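Local coordinates for alpha-galacturonidase (Bacillus subtilis, PDB 3FEF), which hydrolyses alpha-1,4-linked galacturonate oligomers, probably di-galacturonate in nature, releasing alpha-D-galacturonate with the help of NAD(+) and manganese, at residues 351-364 / 375-389. Sequence-based numbering, arbitrary orientation.
Sequences GQVLNLPIQAIVET and PILSGALPKGVEMLA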
loop_
_atom_site.group_PDB
_atom_site.type_symbol
_atom_site.label_atom_id
_atom_site.label_comp_id
_atom_site.label_asym_id
_atom_site.label_seq_id
_atom_site.Cartn_x
_atom_site.Cartn_y
_atom_site.Cartn_z
ATOM N N GLY A 351 -3.125 -3.851 8.843
ATOM C CA GLY A 351 -3.094 -5.067 8.054
ATOM C C GLY A 351 -3.743 -6.265 8.723
ATOM O O GLY A 351 -3.853 -7.320 8.109
ATOM N N GLN A 352 -4.159 -6.134 9.982
ATOM C CA GLN A 352 -4.696 -7.303 10.686
ATOM C C GLN A 352 -6.069 -7.690 10.141
ATOM O O GLN A 352 -6.548 -8.793 10.375
ATOM C CB GLN A 352 -4.752 -7.110 12.223
ATOM C CG GLN A 352 -5.657 -5.997 12.756
ATOM C CD GLN A 352 -4.889 -4.694 12.993
ATOM O OE1 GLN A 352 -3.934 -4.411 12.299
ATOM N NE2 GLN A 352 -5.324 -3.900 13.970
ATOM N N VAL A 353 -6.725 -6.757 9.473
ATOM C CA VAL A 353 -7.913 -7.114 8.697
ATOM C C VAL A 353 -7.679 -6.677 7.272
ATOM O O VAL A 353 -7.417 -5.500 7.018
ATOM C CB VAL A 353 -9.218 -6.484 9.191
ATOM C CG1 VAL A 353 -10.352 -6.855 8.215
ATOM C CG2 VAL A 353 -9.580 -6.977 10.640
ATOM N N LEU A 354 -7.768 -7.628 6.350
ATOM C CA LEU A 354 -7.500 -7.363 4.923
ATOM C C LEU A 354 -8.565 -6.519 4.239
ATOM O O LEU A 354 -9.746 -6.673 4.525
ATOM C CB LEU A 354 -7.356 -8.698 4.147
ATOM C CG LEU A 354 -6.103 -9.529 4.415
ATOM C CD1 LEU A 354 -5.988 -10.808 3.501
ATOM C CD2 LEU A 354 -4.882 -8.634 4.261
ATOM N N ASN A 355 -8.139 -5.673 3.294
ATOM C CA ASN A 355 -9.052 -4.911 2.435
ATOM C C ASN A 355 -9.904 -3.880 3.172
ATOM O O ASN A 355 -10.969 -3.522 2.704
ATOM C CB ASN A 355 -9.995 -5.842 1.638
ATOM C CG ASN A 355 -9.275 -7.002 0.992
ATOM O OD1 ASN A 355 -8.177 -6.857 0.442
ATOM N ND2 ASN A 355 -9.895 -8.170 1.048
ATOM N N LEU A 356 -9.461 -3.427 4.335
ATOM C CA LEU A 356 -10.195 -2.399 5.085
ATOM C C LEU A 356 -9.229 -1.256 5.275
ATOM O O LEU A 356 -8.040 -1.496 5.420
ATOM C CB LEU A 356 -10.660 -2.940 6.445
ATOM C CG LEU A 356 -12.139 -3.253 6.736
ATOM C CD1 LEU A 356 -12.890 -3.835 5.557
ATOM C CD2 LEU A 356 -12.293 -4.149 7.958
ATOM N N PRO A 357 -9.717 -0.007 5.277
ATOM C CA PRO A 357 -8.744 1.094 5.271
ATOM C C PRO A 357 -7.752 1.004 6.432
ATOM O O PRO A 357 -8.097 0.558 7.533
ATOM C CB PRO A 357 -9.607 2.354 5.440
ATOM C CG PRO A 357 -11.005 1.945 5.100
ATOM C CD PRO A 357 -11.119 0.451 5.316
ATOM N N ILE A 358 -6.526 1.437 6.202
ATOM C CA ILE A 358 -5.573 1.437 7.275
ATOM C C ILE A 358 -5.799 2.605 8.269
ATOM O O ILE A 358 -6.326 3.659 7.898
ATOM C CB ILE A 358 -4.139 1.345 6.726
ATOM C CG1 ILE A 358 -3.347 2.600 7.009
ATOM C CG2 ILE A 358 -4.158 0.996 5.258
ATOM C CD1 ILE A 358 -1.998 2.238 7.563
ATOM N N GLN A 359 -5.437 2.382 9.537
ATOM C CA GLN A 359 -5.714 3.330 10.629
ATOM C C GLN A 359 -7.116 3.193 11.214
ATOM O O GLN A 359 -7.358 3.571 12.354
ATOM C CB GLN A 359 -5.582 4.753 10.131
ATOM C CG GLN A 359 -4.307 5.006 9.407
ATOM C CD GLN A 359 -3.294 5.485 10.354
ATOM O OE1 GLN A 359 -2.857 4.740 11.240
ATOM N NE2 GLN A 359 -2.928 6.757 10.223
ATOM N N ALA A 360 -8.065 2.729 10.412
ATOM C CA ALA A 360 -9.415 2.594 10.929
ATOM C C ALA A 360 -9.359 1.616 12.109
ATOM O O ALA A 360 -8.531 0.719 12.132
ATOM C CB ALA A 360 -10.359 2.102 9.856
ATOM N N ILE A 361 -10.222 1.833 13.090
ATOM C CA ILE A 361 -10.305 0.988 14.282
ATOM C C ILE A 361 -11.019 -0.317 13.949
ATOM O O ILE A 361 -12.214 -0.311 13.664
ATOM C CB ILE A 361 -11.103 1.710 15.403
ATOM C CG1 ILE A 361 -10.516 3.111 15.641
ATOM C CG2 ILE A 361 -11.127 0.861 16.727
ATOM C CD1 ILE A 361 -9.032 3.097 15.909
ATOM N N VAL A 362 -10.276 -1.422 13.967
ATOM C CA VAL A 362 -10.852 -2.748 13.766
ATOM C C VAL A 362 -10.671 -3.648 15.018
ATOM O O VAL A 362 -9.773 -3.427 15.846
ATOM C CB VAL A 362 -10.242 -3.401 12.502
ATOM C CG1 VAL A 362 -10.581 -2.543 11.226
ATOM C CG2 VAL A 362 -8.730 -3.488 12.654
ATOM N N GLU A 363 -11.542 -4.638 15.161
ATOM C CA GLU A 363 -11.459 -5.598 16.250
ATOM C C GLU A 363 -10.885 -6.933 15.764
ATOM O O GLU A 363 -11.458 -7.556 14.872
ATOM C CB GLU A 363 -12.873 -5.806 16.869
ATOM C CG GLU A 363 -12.919 -6.668 18.164
ATOM C CD GLU A 363 -14.188 -6.443 19.012
ATOM O OE1 GLU A 363 -14.931 -5.454 18.778
ATOM O OE2 GLU A 363 -14.430 -7.247 19.949
ATOM N N THR A 364 -9.741 -7.345 16.332
ATOM C CA THR A 364 -9.148 -8.672 16.094
ATOM C C THR A 364 -8.513 -9.167 17.379
ATOM O O THR A 364 -8.436 -8.430 18.370
ATOM C CB THR A 364 -8.007 -8.666 15.038
ATOM O OG1 THR A 364 -6.936 -7.842 15.505
ATOM C CG2 THR A 364 -8.487 -8.148 13.690
ATOM N N PRO A 375 -1.506 -6.658 17.293
ATOM C CA PRO A 375 -2.575 -7.307 16.540
ATOM C C PRO A 375 -2.054 -8.543 15.791
ATOM O O PRO A 375 -0.901 -8.592 15.357
ATOM C CB PRO A 375 -3.042 -6.220 15.562
ATOM C CG PRO A 375 -2.685 -4.888 16.249
ATOM C CD PRO A 375 -1.378 -5.213 17.012
ATOM N N ILE A 376 -2.914 -9.532 15.683
ATOM C CA ILE A 376 -2.637 -10.757 14.970
ATOM C C ILE A 376 -3.327 -10.674 13.600
ATOM O O ILE A 376 -4.498 -10.319 13.513
ATOM C CB ILE A 376 -3.172 -11.945 15.806
ATOM C CG1 ILE A 376 -2.292 -12.121 17.056
ATOM C CG2 ILE A 376 -3.233 -13.226 14.982
ATOM C CD1 ILE A 376 -2.876 -13.008 18.137
ATOM N N LEU A 377 -2.576 -10.936 12.535
ATOM C CA LEU A 377 -3.123 -10.938 11.183
ATOM C C LEU A 377 -4.248 -11.971 11.083
ATOM O O LEU A 377 -4.031 -13.151 11.301
ATOM C CB LEU A 377 -2.022 -11.217 10.154
ATOM C CG LEU A 377 -0.899 -10.174 10.150
ATOM C CD1 LEU A 377 0.049 -10.380 8.963
ATOM C CD2 LEU A 377 -1.463 -8.737 10.153
ATOM N N SER A 378 -5.449 -11.505 10.789
ATOM C CA SER A 378 -6.631 -12.346 10.863
ATOM C C SER A 378 -7.317 -12.622 9.526
ATOM O O SER A 378 -8.355 -13.266 9.498
ATOM C CB SER A 378 -7.612 -11.724 11.855
ATOM O OG SER A 378 -7.011 -11.713 13.154
ATOM N N GLY A 379 -6.753 -12.113 8.426
ATOM C CA GLY A 379 -7.292 -12.388 7.097
ATOM C C GLY A 379 -8.468 -11.507 6.689
ATOM O O GLY A 379 -8.573 -10.377 7.135
ATOM N N ALA A 380 -9.325 -12.039 5.816
ATOM C CA ALA A 380 -10.439 -11.312 5.206
ATOM C C ALA A 380 -11.806 -11.708 5.774
ATOM O O ALA A 380 -12.016 -12.835 6.192
ATOM C CB ALA A 380 -10.452 -11.545 3.654
ATOM N N LEU A 381 -12.748 -10.774 5.729
ATOM C CA LEU A 381 -14.151 -11.060 6.005
ATOM C C LEU A 381 -14.775 -11.713 4.780
ATOM O O LEU A 381 -14.184 -11.691 3.713
ATOM C CB LEU A 381 -14.865 -9.741 6.308
ATOM C CG LEU A 381 -14.398 -9.048 7.615
ATOM C CD1 LEU A 381 -14.630 -7.530 7.554
ATOM C CD2 LEU A 381 -15.109 -9.657 8.812
ATOM N N PRO A 382 -15.965 -12.315 4.921
ATOM C CA PRO A 382 -16.704 -12.645 3.692
ATOM C C PRO A 382 -16.917 -11.369 2.877
ATOM O O PRO A 382 -17.070 -10.288 3.449
ATOM C CB PRO A 382 -18.058 -13.129 4.211
ATOM C CG PRO A 382 -17.770 -13.662 5.585
ATOM C CD PRO A 382 -16.619 -12.828 6.135
ATOM N N LYS A 383 -16.966 -11.501 1.558
ATOM C CA LYS A 383 -17.007 -10.341 0.681
ATOM C C LYS A 383 -18.213 -9.422 0.967
ATOM O O LYS A 383 -18.066 -8.186 1.078
ATOM C CB LYS A 383 -16.960 -10.791 -0.781
ATOM C CG LYS A 383 -17.067 -9.645 -1.790
ATOM C CD LYS A 383 -15.900 -8.696 -1.681
ATOM C CE LYS A 383 -14.587 -9.425 -1.961
ATOM N NZ LYS A 383 -13.445 -8.542 -1.561
ATOM N N GLY A 384 -19.390 -10.020 1.141
ATOM C CA GLY A 384 -20.586 -9.240 1.497
ATOM C C GLY A 384 -20.415 -8.444 2.787
ATOM O O GLY A 384 -20.886 -7.312 2.916
ATOM N N VAL A 385 -19.737 -9.048 3.749
ATOM C CA VAL A 385 -19.556 -8.433 5.062
ATOM C C VAL A 385 -18.527 -7.326 4.954
ATOM O O VAL A 385 -18.657 -6.289 5.588
ATOM C CB VAL A 385 -19.108 -9.489 6.097
ATOM C CG1 VAL A 385 -18.799 -8.851 7.435
ATOM C CG2 VAL A 385 -20.200 -10.517 6.251
ATOM N N GLU A 386 -17.510 -7.556 4.128
ATOM C CA GLU A 386 -16.440 -6.585 3.933
ATOM C C GLU A 386 -16.966 -5.327 3.208
ATOM O O GLU A 386 -16.569 -4.204 3.511
ATOM C CB GLU A 386 -15.283 -7.248 3.165
ATOM C CG GLU A 386 -14.214 -6.317 2.640
ATOM C CD GLU A 386 -13.287 -7.024 1.662
ATOM O OE1 GLU A 386 -12.530 -7.949 2.058
ATOM O OE2 GLU A 386 -13.317 -6.662 0.477
HETATM N N MSE A 387 -17.880 -5.511 2.273
HETATM C CA MSE A 387 -18.534 -4.367 1.642
HETATM C C MSE A 387 -19.308 -3.527 2.662
HETATM O O MSE A 387 -19.226 -2.299 2.685
HETATM C CB MSE A 387 -19.467 -4.832 0.521
HETATM C CG MSE A 387 -18.748 -5.429 -0.683
HETATM SE SE MSE A 387 -19.929 -6.618 -1.718
HETATM C CE MSE A 387 -21.377 -5.350 -2.008
ATOM N N LEU A 388 -20.062 -4.187 3.530
ATOM C CA LEU A 388 -20.765 -3.433 4.552
ATOM C C LEU A 388 -19.789 -2.736 5.517
ATOM O O LEU A 388 -19.998 -1.574 5.908
ATOM C CB LEU A 388 -21.759 -4.341 5.290
ATOM C CG LEU A 388 -23.047 -4.610 4.499
ATOM C CD1 LEU A 388 -23.735 -5.907 4.951
ATOM C CD2 LEU A 388 -23.999 -3.401 4.576
ATOM N N ALA A 389 -18.731 -3.441 5.903
ATOM C CA ALA A 389 -17.800 -2.923 6.915
ATOM C C ALA A 389 -17.037 -1.711 6.375
ATOM O O ALA A 389 -16.826 -0.764 7.114
ATOM C CB ALA A 389 -16.833 -3.992 7.369
HETATM O O HOH W 1 -4.555 -9.988 7.955
HETATM O O HOH W 2 -12.124 -8.360 4.461
#
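In the C-terminal domain of this family 4 glycosyl hydrolase, the connection between strands 341-348 and 361-369 runs beside the extended chain leading into helix 383-405, a worked example of a loop and an extended chain joined by backbone bonds and waters, with a carboxylate from the following helix. Ser-378 N donates to Gln-352 O (3.0 Å), and Leu-354 N to Gly-379 O (3.0 Å). One water extends this pairing by linking Gly-351 O to Gly-379 N; a second bridges Leu-354 O, Leu-381 N and, at a rather short distance, Glu-386 OE1. Glu-386 forms the polar hub: its OE1 lies close to the amide plane of Asn-355, whose ND2 reaches the syn side of Glu-386 OE1 at 2.8 Å, tilted 33° out of the carboxylate plane. Lys-383 NZ, about one helical turn earlier, forms a salt bridge with Glu-386 OE2 (2.8 Å) from above that plane, so both oxygens are gripped and the carboxylate's rotation is restrained. Glu-386 projects to the loop because CG is turned away from its own backbone N (chi1 168°) and the chain runs straight on; on the way its CG passes 4.1 Å from Leu-356 CD1. The Leu-356 and Leu-381 side chains cross at about a right angle, CD2 of the former touching CD1 of the latter. At the other end, the Gln-352 amide lies against the Pro-375 ring (Gln-352 CD to Pro-375 CB 3.5 Å), its polar atoms held by Gln-350 N and Pro-348 O. Leu-202 of strand 197-202 packs on Val-353, Thr-364, Ser-378 and Leu-381, Ile-393 of helix 383-405 touches Leu-356, and Leu-377 of a neighbouring subunit packs on Gln-352 and Pro-375.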